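Long-range contacts in glycosyl hydrolases family 31 family protein (Aspergillus niger, PDB 6DRU), which catalyses the release of alpha-xylose from the non-reducing terminal glucose of xyloglucan oligosaccharides: residues P123-W128 with S136-F141; I167-F172 with V435-P440; M193-R198 with F208-T213. All coordinates share one frame; numbering follows the deposited sequence.

Contact 1 (P123-W128 with S136-F141)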
ATOM      1  N   PRO A 123      12.860  16.378 -11.873  1.00 56.53           N
ATOM      2  CA  PRO A 123      11.642  16.912 -12.506  1.00 51.43           C
ATOM      3  C   PRO A 123      10.708  15.840 -13.050  1.00 56.92           C
ATOM      4  O   PRO A 123       9.569  16.167 -13.407  1.00 53.91           O
ATOM      5  CB  PRO A 123      12.189  17.799 -13.632  1.00 54.05           C
ATOM      6  CG  PRO A 123      13.553  17.259 -13.913  1.00 63.42           C
ATOM      7  CD  PRO A 123      14.082  16.769 -12.596  1.00 50.45           C
ATOM      8  N   ARG A 124      11.149  14.588 -13.138  1.00 59.59           N
ATOM      9  CA  ARG A 124      10.298  13.456 -13.502  1.00 59.38           C
ATOM     10  C   ARG A 124      10.434  12.432 -12.378  1.00 54.81           C
ATOM     11  O   ARG A 124      11.253  11.513 -12.456  1.00 61.05           O
ATOM     12  CB  ARG A 124      10.694  12.870 -14.862  1.00 60.30           C
ATOM     13  CG  ARG A 124      10.643  13.873 -16.005  1.00 58.58           C
ATOM     14  CD  ARG A 124      10.813  13.197 -17.359  1.00 59.48           C
ATOM     15  NE  ARG A 124      12.139  12.607 -17.524  1.00 66.95           N
ATOM     16  CZ  ARG A 124      13.171  13.230 -18.086  1.00 61.63           C
ATOM     17  NH1 ARG A 124      13.036  14.469 -18.537  1.00 52.12           N
ATOM     18  NH2 ARG A 124      14.340  12.613 -18.193  1.00 59.71           N
ATOM     19  N   TYR A 125       9.630  12.597 -11.331  1.00 53.32           N
ATOM     20  CA  TYR A 125       9.743  11.803 -10.115  1.00 57.32           C
ATOM     21  C   TYR A 125       8.742  10.655 -10.145  1.00 53.72           C
ATOM     22  O   TYR A 125       7.550  10.870 -10.389  1.00 59.97           O
ATOM     23  CB  TYR A 125       9.511  12.676  -8.881  1.00 55.61           C
ATOM     24  CG  TYR A 125       9.960  12.043  -7.585  1.00 60.40           C
ATOM     25  CD1 TYR A 125       9.098  11.252  -6.840  1.00 58.25           C
ATOM     26  CD2 TYR A 125      11.249  12.241  -7.104  1.00 61.45           C
ATOM     27  CE1 TYR A 125       9.504  10.671  -5.652  1.00 64.73           C
ATOM     28  CE2 TYR A 125      11.665  11.665  -5.917  1.00 72.17           C
ATOM     29  CZ  TYR A 125      10.789  10.881  -5.195  1.00 68.31           C
ATOM     30  OH  TYR A 125      11.198  10.305  -4.012  1.00 56.26           O
ATOM     31  N   TYR A 126       9.227   9.441  -9.890  1.00 59.15           N
ATOM     32  CA  TYR A 126       8.397   8.245  -9.867  1.00 55.82           C
ATOM     33  C   TYR A 126       8.432   7.621  -8.479  1.00 57.86           C
ATOM     34  O   TYR A 126       9.465   7.641  -7.803  1.00 66.11           O
ATOM     35  CB  TYR A 126       8.861   7.224 -10.909  1.00 48.72           C
ATOM     36  CG  TYR A 126       8.964   7.786 -12.307  1.00 48.24           C
ATOM     37  CD1 TYR A 126       7.826   8.015 -13.069  1.00 52.65           C
ATOM     38  CD2 TYR A 126      10.200   8.082 -12.866  1.00 45.20           C
ATOM     39  CE1 TYR A 126       7.918   8.528 -14.349  1.00 51.37           C
ATOM     40  CE2 TYR A 126      10.301   8.594 -14.145  1.00 57.35           C
ATOM     41  CZ  TYR A 126       9.158   8.815 -14.882  1.00 58.23           C
ATOM     42  OH  TYR A 126       9.257   9.326 -16.157  1.00 65.33           O
ATOM     43  N   TYR A 127       7.298   7.063  -8.062  1.00 54.57           N
ATOM     44  CA  TYR A 127       7.158   6.488  -6.731  1.00 51.66           C
ATOM     45  C   TYR A 127       6.194   5.315  -6.809  1.00 58.36           C
ATOM     46  O   TYR A 127       5.115   5.439  -7.395  1.00 64.63           O
ATOM     47  CB  TYR A 127       6.661   7.544  -5.739  1.00 47.46           C
ATOM     48  CG  TYR A 127       6.253   7.007  -4.387  1.00 58.32           C
ATOM     49  CD1 TYR A 127       7.205   6.682  -3.429  1.00 60.72           C
ATOM     50  CD2 TYR A 127       4.913   6.852  -4.059  1.00 55.13           C
ATOM     51  CE1 TYR A 127       6.831   6.201  -2.185  1.00 66.78           C
ATOM     52  CE2 TYR A 127       4.529   6.373  -2.820  1.00 67.74           C
ATOM     53  CZ  TYR A 127       5.491   6.049  -1.886  1.00 72.80           C
ATOM     54  OH  TYR A 127       5.107   5.572  -0.651  1.00 56.86           O
ATOM     55  N   TRP A 128       6.585   4.185  -6.222  1.00 59.55           N
ATOM     56  CA  TRP A 128       5.785   2.964  -6.270  1.00 55.45           C
ATOM     57  C   TRP A 128       5.156   2.702  -4.910  1.00 61.35           C
ATOM     58  O   TRP A 128       5.849   2.264  -3.979  1.00 66.39           O
ATOM     59  CB  TRP A 128       6.642   1.772  -6.706  1.00 50.67           C
ATOM     60  CG  TRP A 128       6.929   1.753  -8.177  1.00 50.15           C
ATOM     61  CD1 TRP A 128       6.188   1.145  -9.149  1.00 51.04           C
ATOM     62  CD2 TRP A 128       8.032   2.377  -8.845  1.00 48.49           C
ATOM     63  NE1 TRP A 128       6.763   1.348 -10.380  1.00 52.22           N
ATOM     64  CE2 TRP A 128       7.896   2.103 -10.221  1.00 48.42           C
ATOM     65  CE3 TRP A 128       9.122   3.140  -8.415  1.00 49.34           C
ATOM     66  CZ2 TRP A 128       8.807   2.564 -11.167  1.00 48.72           C
ATOM     67  CZ3 TRP A 128      10.026   3.596  -9.356  1.00 48.40           C
ATOM     68  CH2 TRP A 128       9.863   3.306 -10.716  1.00 52.53           C
ATOM     69  N   SER A 136       3.052   6.387  -8.948  1.00 60.38           N
ATOM     70  CA  SER A 136       2.644   7.778  -8.865  1.00 62.11           C
ATOM     71  C   SER A 136       3.719   8.649  -9.503  1.00 60.20           C
ATOM     72  O   SER A 136       4.912   8.338  -9.441  1.00 67.11           O
ATOM     73  CB  SER A 136       2.401   8.197  -7.414  1.00 59.54           C
ATOM     74  OG  SER A 136       3.575   8.736  -6.832  1.00 85.46           O
ATOM     75  N   ALA A 137       3.290   9.741 -10.130  1.00 59.55           N
ATOM     76  CA  ALA A 137       4.188  10.585 -10.904  1.00 52.90           C
ATOM     77  C   ALA A 137       4.060  12.031 -10.458  1.00 55.35           C
ATOM     78  O   ALA A 137       2.960  12.508 -10.169  1.00 60.13           O
ATOM     79  CB  ALA A 137       3.896  10.480 -12.404  1.00 56.16           C
ATOM     80  N   GLU A 138       5.197  12.722 -10.401  1.00 61.30           N
ATOM     81  CA  GLU A 138       5.256  14.145 -10.087  1.00 55.99           C
ATOM     82  C   GLU A 138       6.188  14.805 -11.092  1.00 57.84           C
ATOM     83  O   GLU A 138       7.406  14.603 -11.035  1.00 60.56           O
ATOM     84  CB  GLU A 138       5.741  14.372  -8.654  1.00 58.14           C
ATOM     85  CG  GLU A 138       4.760  13.897  -7.592  1.00 64.27           C
ATOM     86  CD  GLU A 138       5.358  13.895  -6.197  1.00 88.36           C
ATOM     87  OE1 GLU A 138       5.596  12.796  -5.646  1.00107.62           O
ATOM     88  OE2 GLU A 138       5.594  14.991  -5.654  1.00 95.10           O
ATOM     89  N   PHE A 139       5.623  15.586 -12.006  1.00 54.09           N
ATOM     90  CA  PHE A 139       6.384  16.266 -13.047  1.00 55.75           C
ATOM     91  C   PHE A 139       6.393  17.763 -12.774  1.00 50.83           C
ATOM     92  O   PHE A 139       5.335  18.368 -12.571  1.00 54.38           O
ATOM     93  CB  PHE A 139       5.804  15.969 -14.432  1.00 58.88           C
ATOM     94  CG  PHE A 139       6.339  14.707 -15.051  1.00 62.88           C
ATOM     95  CD1 PHE A 139       6.421  13.535 -14.315  1.00 58.48           C
ATOM     96  CD2 PHE A 139       6.760  14.694 -16.371  1.00 61.58           C
ATOM     97  CE1 PHE A 139       6.916  12.375 -14.882  1.00 56.38           C
ATOM     98  CE2 PHE A 139       7.253  13.535 -16.945  1.00 59.57           C
ATOM     99  CZ  PHE A 139       7.332  12.375 -16.199  1.00 60.88           C
ATOM    100  N   SER A 140       7.586  18.352 -12.769  1.00 49.07           N
ATOM    101  CA  SER A 140       7.782  19.743 -12.389  1.00 51.38           C
ATOM    102  C   SER A 140       8.348  20.545 -13.552  1.00 50.63           C
ATOM    103  O   SER A 140       9.273  20.100 -14.238  1.00 52.59           O
ATOM    104  CB  SER A 140       8.715  19.848 -11.182  1.00 56.79           C
ATOM    105  OG  SER A 140       8.189  19.139 -10.073  1.00 52.99           O
ATOM    106  N   PHE A 141       7.792  21.736 -13.762  1.00 53.59           N
ATOM    107  CA  PHE A 141       8.235  22.646 -14.806  1.00 51.18           C
ATOM    108  C   PHE A 141       8.493  24.017 -14.196  1.00 58.38           C
ATOM    109  O   PHE A 141       7.850  24.409 -13.218  1.00 56.87           O
ATOM    110  CB  PHE A 141       7.196  22.761 -15.932  1.00 50.90           C
ATOM    111  CG  PHE A 141       6.721  21.435 -16.464  1.00 51.90           C
ATOM    112  CD1 PHE A 141       5.625  20.798 -15.902  1.00 56.85           C
ATOM    113  CD2 PHE A 141       7.368  20.828 -17.529  1.00 44.93           C
ATOM    114  CE1 PHE A 141       5.185  19.580 -16.390  1.00 50.00           C
ATOM    115  CE2 PHE A 141       6.933  19.610 -18.021  1.00 52.47           C
ATOM    116  CZ  PHE A 141       5.841  18.985 -17.451  1.00 58.66           C
TER
HETATM  117  O   HOH W   1       8.638  17.557 -15.891  1.00 56.58           O
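R124 and F139 face each other across two antiparallel strands, and both turn CG anti to the carbonyl carbon, R124 with chi1 -58° and F139 with chi1 -86°. These torsions swing the phenyl ring toward strand 124-127 and lay the arginine methylenes on it: R124 CG sits over one face, 3.8 Å from the centroid of the F139 ring, a CH-pi contact. An arginine suits the place because its stem is aliphatic and its head charged. Y126 lies on the same side of the sheet; its OH meets the edge of F139, 3.6 Å from F139 CZ. Beyond the ring the guanidinium, its plane 53° from that of F139, forms salt bridges with E114 and E17, and E17 is also hydrogen-bonded to Y126 OH.

Y125, Y127, S136 and E138 occupy the other side. Y125 and E138 run side by side, with Y125 CD1 4.0 Å from E138 OE1, and the carboxylate pairs with R207. S136 OG lies near the plane of the Y127 ring, at its edge, 3.6 Å from Y127 CD2.

The backbones are stitched by paired bonds, Y125 N to E138 O and E138 N to Y125 O at 3.0 Å each. S136 N donates to Y127 O at 2.8 Å, while Y127 N returns a bond to S136 O. P123 O accepts from S140 N, and a water donates hydrogen bonds to both P123 O and S140 O. Y125 OH and Y126 O are hydrogen-bonded to L422 N and T421 OG1 of the second subunit. This alternation of sides and of hydrogen-bonded and non-hydrogen-bonded pairs is that of an antiparallel beta hairpin, here at the margin of a five-stranded sheet.

Contact 2 (I167-F172 with V435-P440)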
ATOM      1  N   ILE A 167      -4.738  23.371  -7.376  1.00 64.76           N
ATOM      2  CA  ILE A 167      -6.026  22.845  -7.812  1.00 65.52           C
ATOM      3  C   ILE A 167      -5.973  21.328  -7.707  1.00 62.70           C
ATOM      4  O   ILE A 167      -5.267  20.668  -8.481  1.00 61.68           O
ATOM      5  CB  ILE A 167      -6.376  23.289  -9.237  1.00 53.12           C
ATOM      6  CG1 ILE A 167      -6.615  24.798  -9.273  1.00 53.80           C
ATOM      7  CG2 ILE A 167      -7.609  22.558  -9.732  1.00 55.44           C
ATOM      8  CD1 ILE A 167      -6.191  25.448 -10.562  1.00 59.35           C
ATOM      9  N   ASP A 168      -6.710  20.774  -6.748  1.00 65.27           N
ATOM     10  CA  ASP A 168      -6.814  19.328  -6.624  1.00 69.56           C
ATOM     11  C   ASP A 168      -7.679  18.770  -7.746  1.00 63.35           C
ATOM     12  O   ASP A 168      -8.718  19.339  -8.091  1.00 66.03           O
ATOM     13  CB  ASP A 168      -7.405  18.951  -5.267  1.00 56.59           C
ATOM     14  CG  ASP A 168      -6.703  19.637  -4.114  1.00 78.02           C
ATOM     15  OD1 ASP A 168      -5.458  19.555  -4.045  1.00 82.11           O
ATOM     16  OD2 ASP A 168      -7.394  20.265  -3.284  1.00 82.77           O
ATOM     17  N   MET A 169      -7.249  17.648  -8.318  1.00 59.51           N
ATOM     18  CA  MET A 169      -7.982  17.020  -9.416  1.00 68.12           C
ATOM     19  C   MET A 169      -8.908  15.929  -8.876  1.00 63.27           C
ATOM     20  O   MET A 169      -8.734  14.734  -9.116  1.00 69.52           O
ATOM     21  CB  MET A 169      -7.013  16.475 -10.458  1.00 60.23           C
ATOM     22  CG  MET A 169      -6.354  17.558 -11.290  1.00 55.46           C
ATOM     23  SD  MET A 169      -5.577  16.894 -12.770  1.00 75.53           S
ATOM     24  CE  MET A 169      -3.922  16.591 -12.167  1.00 60.67           C
ATOM     25  N   VAL A 170      -9.914  16.378  -8.131  1.00 60.86           N
ATOM     26  CA  VAL A 170     -10.969  15.512  -7.613  1.00 63.14           C
ATOM     27  C   VAL A 170     -12.292  16.242  -7.805  1.00 60.90           C
ATOM     28  O   VAL A 170     -12.446  17.387  -7.370  1.00 64.06           O
ATOM     29  CB  VAL A 170     -10.743  15.129  -6.136  1.00 44.17           C
ATOM     30  CG1 VAL A 170     -10.373  16.345  -5.306  1.00 59.51           C
ATOM     31  CG2 VAL A 170     -11.978  14.445  -5.569  1.00 63.41           C
ATOM     32  N   ASN A 171     -13.238  15.588  -8.471  1.00 63.53           N
ATOM     33  CA  ASN A 171     -14.472  16.245  -8.878  1.00 55.22           C
ATOM     34  C   ASN A 171     -15.498  16.262  -7.754  1.00 54.22           C
ATOM     35  O   ASN A 171     -15.638  15.293  -7.004  1.00 59.73           O
ATOM     36  CB  ASN A 171     -15.065  15.541 -10.100  1.00 56.70           C
ATOM     37  CG  ASN A 171     -14.184  15.660 -11.326  1.00 65.36           C
ATOM     38  OD1 ASN A 171     -13.192  16.389 -11.323  1.00 70.10           O
ATOM     39  ND2 ASN A 171     -14.543  14.943 -12.384  1.00 62.52           N
ATOM     40  N   PHE A 172     -16.213  17.379  -7.641  1.00 61.36           N
ATOM     41  CA  PHE A 172     -17.407  17.472  -6.808  1.00 59.07           C
ATOM     42  C   PHE A 172     -18.243  18.644  -7.309  1.00 61.50           C
ATOM     43  O   PHE A 172     -17.866  19.337  -8.259  1.00 60.04           O
ATOM     44  CB  PHE A 172     -17.062  17.592  -5.317  1.00 51.95           C
ATOM     45  CG  PHE A 172     -16.150  18.739  -4.978  1.00 60.11           C
ATOM     46  CD1 PHE A 172     -16.655  20.015  -4.781  1.00 55.55           C
ATOM     47  CD2 PHE A 172     -14.790  18.529  -4.817  1.00 55.72           C
ATOM     48  CE1 PHE A 172     -15.818  21.064  -4.452  1.00 51.41           C
ATOM     49  CE2 PHE A 172     -13.947  19.573  -4.490  1.00 55.06           C
ATOM     50  CZ  PHE A 172     -14.461  20.842  -4.308  1.00 58.88           C
ATOM     51  N   VAL A 435      -8.115   6.621 -12.893  1.00 55.54           N
ATOM     52  CA  VAL A 435      -8.885   6.889 -14.102  1.00 56.43           C
ATOM     53  C   VAL A 435     -10.149   7.670 -13.753  1.00 55.89           C
ATOM     54  O   VAL A 435     -11.015   7.890 -14.608  1.00 59.11           O
ATOM     55  CB  VAL A 435      -9.208   5.571 -14.837  1.00 49.62           C
ATOM     56  CG1 VAL A 435     -10.424   4.883 -14.229  1.00 51.34           C
ATOM     57  CG2 VAL A 435      -9.393   5.806 -16.331  1.00 63.52           C
ATOM     58  N   GLY A 436     -10.247   8.119 -12.496  1.00 55.02           N
ATOM     59  CA  GLY A 436     -11.485   8.712 -12.009  1.00 55.93           C
ATOM     60  C   GLY A 436     -11.950   9.924 -12.793  1.00 54.92           C
ATOM     61  O   GLY A 436     -13.155  10.135 -12.957  1.00 54.81           O
ATOM     62  N   LYS A 437     -11.014  10.741 -13.283  1.00 49.17           N
ATOM     63  CA  LYS A 437     -11.389  11.937 -14.030  1.00 51.56           C
ATOM     64  C   LYS A 437     -12.141  11.612 -15.313  1.00 53.77           C
ATOM     65  O   LYS A 437     -12.717  12.522 -15.922  1.00 66.99           O
ATOM     66  CB  LYS A 437     -10.148  12.770 -14.352  1.00 52.69           C
ATOM     67  CG  LYS A 437      -9.250  13.033 -13.154  1.00 55.86           C
ATOM     68  CD  LYS A 437      -9.950  13.892 -12.115  1.00 50.40           C
ATOM     69  CE  LYS A 437      -9.896  15.365 -12.484  1.00 59.57           C
ATOM     70  NZ  LYS A 437     -11.218  16.030 -12.336  1.00 63.29           N
ATOM     71  N   LEU A 438     -12.147  10.347 -15.738  1.00 50.74           N
ATOM     72  CA  LEU A 438     -12.850   9.937 -16.947  1.00 50.72           C
ATOM     73  C   LEU A 438     -14.351   9.791 -16.737  1.00 51.31           C
ATOM     74  O   LEU A 438     -15.107   9.884 -17.710  1.00 55.14           O
ATOM     75  CB  LEU A 438     -12.261   8.615 -17.458  1.00 47.69           C
ATOM     76  CG  LEU A 438     -13.003   7.798 -18.521  1.00 48.40           C
ATOM     77  CD1 LEU A 438     -13.049   8.537 -19.847  1.00 45.70           C
ATOM     78  CD2 LEU A 438     -12.365   6.429 -18.689  1.00 58.31           C
ATOM     79  N   TYR A 439     -14.798   9.593 -15.493  1.00 53.26           N
ATOM     80  CA  TYR A 439     -16.189   9.205 -15.251  1.00 56.43           C
ATOM     81  C   TYR A 439     -17.206  10.180 -15.837  1.00 64.29           C
ATOM     82  O   TYR A 439     -18.081   9.731 -16.599  1.00 60.61           O
ATOM     83  CB  TYR A 439     -16.418   8.997 -13.749  1.00 49.21           C
ATOM     84  CG  TYR A 439     -17.763   8.385 -13.433  1.00 57.37           C
ATOM     85  CD1 TYR A 439     -18.882   9.181 -13.219  1.00 61.85           C
ATOM     86  CD2 TYR A 439     -17.916   7.008 -13.356  1.00 65.07           C
ATOM     87  CE1 TYR A 439     -20.113   8.621 -12.934  1.00 61.03           C
ATOM     88  CE2 TYR A 439     -19.140   6.440 -13.070  1.00 68.44           C
ATOM     89  CZ  TYR A 439     -20.236   7.250 -12.861  1.00 64.69           C
ATOM     90  OH  TYR A 439     -21.458   6.684 -12.577  1.00 60.37           O
ATOM     91  N   PRO A 440     -17.176  11.487 -15.540  1.00 58.22           N
ATOM     92  CA  PRO A 440     -18.180  12.373 -16.151  1.00 52.96           C
ATOM     93  C   PRO A 440     -17.999  12.527 -17.649  1.00 58.48           C
ATOM     94  O   PRO A 440     -18.988  12.716 -18.369  1.00 56.27           O
ATOM     95  CB  PRO A 440     -17.970  13.701 -15.415  1.00 55.26           C
ATOM     96  CG  PRO A 440     -16.539  13.677 -15.024  1.00 64.85           C
ATOM     97  CD  PRO A 440     -16.232  12.243 -14.693  1.00 55.96           C
TER
HETATM   98  O   HOH W   2     -13.258  14.892 -14.733  1.00 55.69           O
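One water joins N171 to K437: it accepts a hydrogen bond from N171 ND2 at 2.7 Å and donates one to K437 O, also at 2.7 Å. An asparagine amide suits the place because its NH2 can serve two acceptors, and ND2 also makes a weak bond to D398 O. The ring of P440 meets the amide from the opposite direction, with P440 CG 3.5 Å from N171 ND2.

K437 reaches the strand side with a folded chain, bent at chi2, chi3 and chi4. Its methylenes lie along the turn at M169, the centre of an inverse gamma turn: K437 CD comes to 3.3 Å from M169 O, and K437 CE to 3.7 Å from M169 CB. The amino group finds its main partner in P177 O, on strand 176-183.

The contact lies between the N-terminal beta region and the TIM-barrel domain, close to the N-terminal end of helix 439-455. With the water set between the N171 amide and the K437 carbonyl, the polar link across it is probably made by neutral groups, consistent with a junction formed partly through solvent.

Contact 3 (M193-R198 with F208-T213)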
ATOM      1  N   MET A 193      -3.997  13.094 -18.806  1.00 61.28           N
ATOM      2  CA  MET A 193      -3.987  12.047 -17.795  1.00 55.09           C
ATOM      3  C   MET A 193      -5.371  11.929 -17.167  1.00 61.37           C
ATOM      4  O   MET A 193      -5.957  12.952 -16.769  1.00 63.77           O
ATOM      5  CB  MET A 193      -2.939  12.338 -16.716  1.00 63.75           C
ATOM      6  CG  MET A 193      -1.533  12.559 -17.248  1.00 48.32           C
ATOM      7  SD  MET A 193      -0.686  11.017 -17.628  1.00 60.38           S
ATOM      8  CE  MET A 193      -0.185  10.505 -15.987  1.00 62.02           C
ATOM      9  N   PRO A 194      -5.925  10.720 -17.067  1.00 57.85           N
ATOM     10  CA  PRO A 194      -7.211  10.531 -16.384  1.00 61.20           C
ATOM     11  C   PRO A 194      -7.108  10.302 -14.883  1.00 51.36           C
ATOM     12  O   PRO A 194      -8.146  10.140 -14.232  1.00 51.99           O
ATOM     13  CB  PRO A 194      -7.761   9.279 -17.077  1.00 56.59           C
ATOM     14  CG  PRO A 194      -6.540   8.481 -17.373  1.00 42.71           C
ATOM     15  CD  PRO A 194      -5.443   9.472 -17.684  1.00 56.48           C
ATOM     16  N   ALA A 195      -5.904  10.288 -14.322  1.00 52.24           N
ATOM     17  CA  ALA A 195      -5.734  10.008 -12.906  1.00 53.20           C
ATOM     18  C   ALA A 195      -6.009  11.248 -12.065  1.00 52.80           C
ATOM     19  O   ALA A 195      -5.758  12.381 -12.485  1.00 62.37           O
ATOM     20  CB  ALA A 195      -4.319   9.497 -12.626  1.00 48.55           C
ATOM     21  N   GLU A 196      -6.536  11.021 -10.866  1.00 56.39           N
ATOM     22  CA  GLU A 196      -6.653  12.102  -9.902  1.00 55.01           C
ATOM     23  C   GLU A 196      -5.267  12.558  -9.464  1.00 52.02           C
ATOM     24  O   GLU A 196      -4.289  11.809  -9.521  1.00 52.57           O
ATOM     25  CB  GLU A 196      -7.472  11.660  -8.690  1.00 49.70           C
ATOM     26  CG  GLU A 196      -8.943  11.422  -8.988  1.00 58.86           C
ATOM     27  CD  GLU A 196      -9.780  11.278  -7.730  1.00 72.94           C
ATOM     28  OE1 GLU A 196      -9.198  11.063  -6.647  1.00 77.18           O
ATOM     29  OE2 GLU A 196     -11.022  11.381  -7.824  1.00 80.42           O
ATOM     30  N   GLY A 197      -5.186  13.809  -9.025  1.00 67.67           N
ATOM     31  CA  GLY A 197      -3.904  14.350  -8.631  1.00 55.29           C
ATOM     32  C   GLY A 197      -3.940  15.777  -8.135  1.00 56.96           C
ATOM     33  O   GLY A 197      -4.734  16.125  -7.256  1.00 61.80           O
ATOM     34  N   ARG A 198      -3.083  16.619  -8.704  1.00 60.08           N
ATOM     35  CA  ARG A 198      -2.816  17.926  -8.126  1.00 51.20           C
ATOM     36  C   ARG A 198      -2.256  18.844  -9.199  1.00 57.51           C
ATOM     37  O   ARG A 198      -1.453  18.418 -10.034  1.00 52.72           O
ATOM     38  CB  ARG A 198      -1.830  17.796  -6.962  1.00 51.16           C
ATOM     39  CG  ARG A 198      -1.701  19.005  -6.067  1.00 59.61           C
ATOM     40  CD  ARG A 198      -0.405  18.907  -5.278  1.00 53.42           C
ATOM     41  NE  ARG A 198      -0.167  17.546  -4.801  1.00 61.60           N
ATOM     42  CZ  ARG A 198       1.038  17.032  -4.577  1.00 61.49           C
ATOM     43  NH1 ARG A 198       2.123  17.763  -4.790  1.00 65.97           N
ATOM     44  NH2 ARG A 198       1.159  15.784  -4.146  1.00 63.25           N
ATOM     45  N   PHE A 208       2.514  18.980 -11.896  1.00 54.11           N
ATOM     46  CA  PHE A 208       1.362  18.106 -12.056  1.00 50.40           C
ATOM     47  C   PHE A 208       1.689  16.743 -11.468  1.00 54.72           C
ATOM     48  O   PHE A 208       2.818  16.259 -11.596  1.00 60.79           O
ATOM     49  CB  PHE A 208       0.974  17.961 -13.529  1.00 49.90           C
ATOM     50  CG  PHE A 208       0.573  19.251 -14.178  1.00 62.66           C
ATOM     51  CD1 PHE A 208       1.525  20.078 -14.754  1.00 66.71           C
ATOM     52  CD2 PHE A 208      -0.756  19.641 -14.213  1.00 59.68           C
ATOM     53  CE1 PHE A 208       1.160  21.271 -15.353  1.00 65.63           C
ATOM     54  CE2 PHE A 208      -1.129  20.831 -14.810  1.00 59.92           C
ATOM     55  CZ  PHE A 208      -0.169  21.648 -15.381  1.00 55.83           C
ATOM     56  N   THR A 209       0.701  16.121 -10.825  1.00 60.38           N
ATOM     57  CA  THR A 209       0.885  14.814 -10.212  1.00 62.52           C
ATOM     58  C   THR A 209      -0.204  13.857 -10.678  1.00 61.98           C
ATOM     59  O   THR A 209      -1.297  14.274 -11.072  1.00 62.61           O
ATOM     60  CB  THR A 209       0.870  14.881  -8.673  1.00 58.60           C
ATOM     61  OG1 THR A 209      -0.450  15.195  -8.215  1.00 69.68           O
ATOM     62  CG2 THR A 209       1.844  15.936  -8.166  1.00 55.87           C
ATOM     63  N   ALA A 210       0.113  12.565 -10.629  1.00 60.61           N
ATOM     64  CA  ALA A 210      -0.828  11.501 -10.955  1.00 57.64           C
ATOM     65  C   ALA A 210      -0.774  10.463  -9.845  1.00 59.58           C
ATOM     66  O   ALA A 210       0.302   9.938  -9.539  1.00 64.40           O
ATOM     67  CB  ALA A 210      -0.499  10.865 -12.308  1.00 52.42           C
ATOM     68  N   ALA A 211      -1.930  10.171  -9.243  1.00 61.03           N
ATOM     69  CA  ALA A 211      -1.965   9.268  -8.094  1.00 56.48           C
ATOM     70  C   ALA A 211      -1.527   7.859  -8.474  1.00 61.85           C
ATOM     71  O   ALA A 211      -0.756   7.223  -7.745  1.00 59.10           O
ATOM     72  CB  ALA A 211      -3.369   9.246  -7.490  1.00 48.76           C
ATOM     73  N   SER A 212      -2.007   7.353  -9.606  1.00 57.74           N
ATOM     74  CA  SER A 212      -1.645   6.021 -10.066  1.00 50.43           C
ATOM     75  C   SER A 212      -1.766   5.993 -11.579  1.00 57.96           C
ATOM     76  O   SER A 212      -2.810   6.362 -12.125  1.00 63.32           O
ATOM     77  CB  SER A 212      -2.539   4.949  -9.432  1.00 57.11           C
ATOM     78  OG  SER A 212      -2.257   3.665  -9.965  1.00 60.80           O
ATOM     79  N   THR A 213      -0.702   5.563 -12.248  1.00 53.69           N
ATOM     80  CA  THR A 213      -0.688   5.530 -13.703  1.00 63.97           C
ATOM     81  C   THR A 213       0.404   4.579 -14.163  1.00 60.23           C
ATOM     82  O   THR A 213       1.253   4.146 -13.380  1.00 63.30           O
ATOM     83  CB  THR A 213      -0.473   6.928 -14.294  1.00 58.14           C
ATOM     84  OG1 THR A 213      -0.573   6.867 -15.722  1.00 66.56           O
ATOM     85  CG2 THR A 213       0.899   7.461 -13.910  1.00 54.55           C
TER
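T209 lays its methyl on R198, with CG2 over the centre of the guanidinium face, 3.8 Å from R198 CZ. The threonine hydroxyl takes the rotamer between backbone N and carbonyl carbon, chi1 69°, which brings T209 OG1 to 3.2 Å from R198 CB; a beta-branched residue can thus touch both ends of the arginine. T209 N donates to R198 O at 3.2 Å. Between these residues and the next bond, G197 CA lies 3.6 Å from T209 O, a closeness for which a residue without a side chain is well suited. A211 N then donates to E196 O at 2.9 Å. These segments lead into and out of the beta hairpin of strands 197-201 and 205-213, and at A211 and S212 the chain turns a corner. Small side chains let the strands close up before it: A195 CB packs 4.1 Å from A210 CB. M193, curled at chi2 and chi3, brings its CE to 3.7 Å from both A210 CB and T213 OG1. Farther out, E200 forms a salt bridge with R198 NH1, while R198 NH2 lies close to its like-charged counterpart in R198 of the second subunit. Q432 NE2 is hydrogen-bonded to E196 OE2, L215 O to T213 OG1, and Y473 OH to M193 O.

In the fold
Contacts 1 and 3 have centres 10 Å apart, contacts 2 and 3 9 Å, and contacts 1 and 2 19 Å, so contact 3 bridges the others. All three reach one antiparallel sheet, ordered 124-127, 135-142, 205-213, 197-201, 166-168. Strands 135-142 and 205-213 pair where contact 1 meets contact 3, probably through A137 O to A210 N and F208 O to F139 N. Contact 2 joins at the far margin, with probable bonds M169 N to G197 O and K437 N to P194 O. Along the chain contact 1 closes first, and contact 3 is nested inside the long loop closed by contact 2, which ties this sheet to the catalytic TIM-barrel domain.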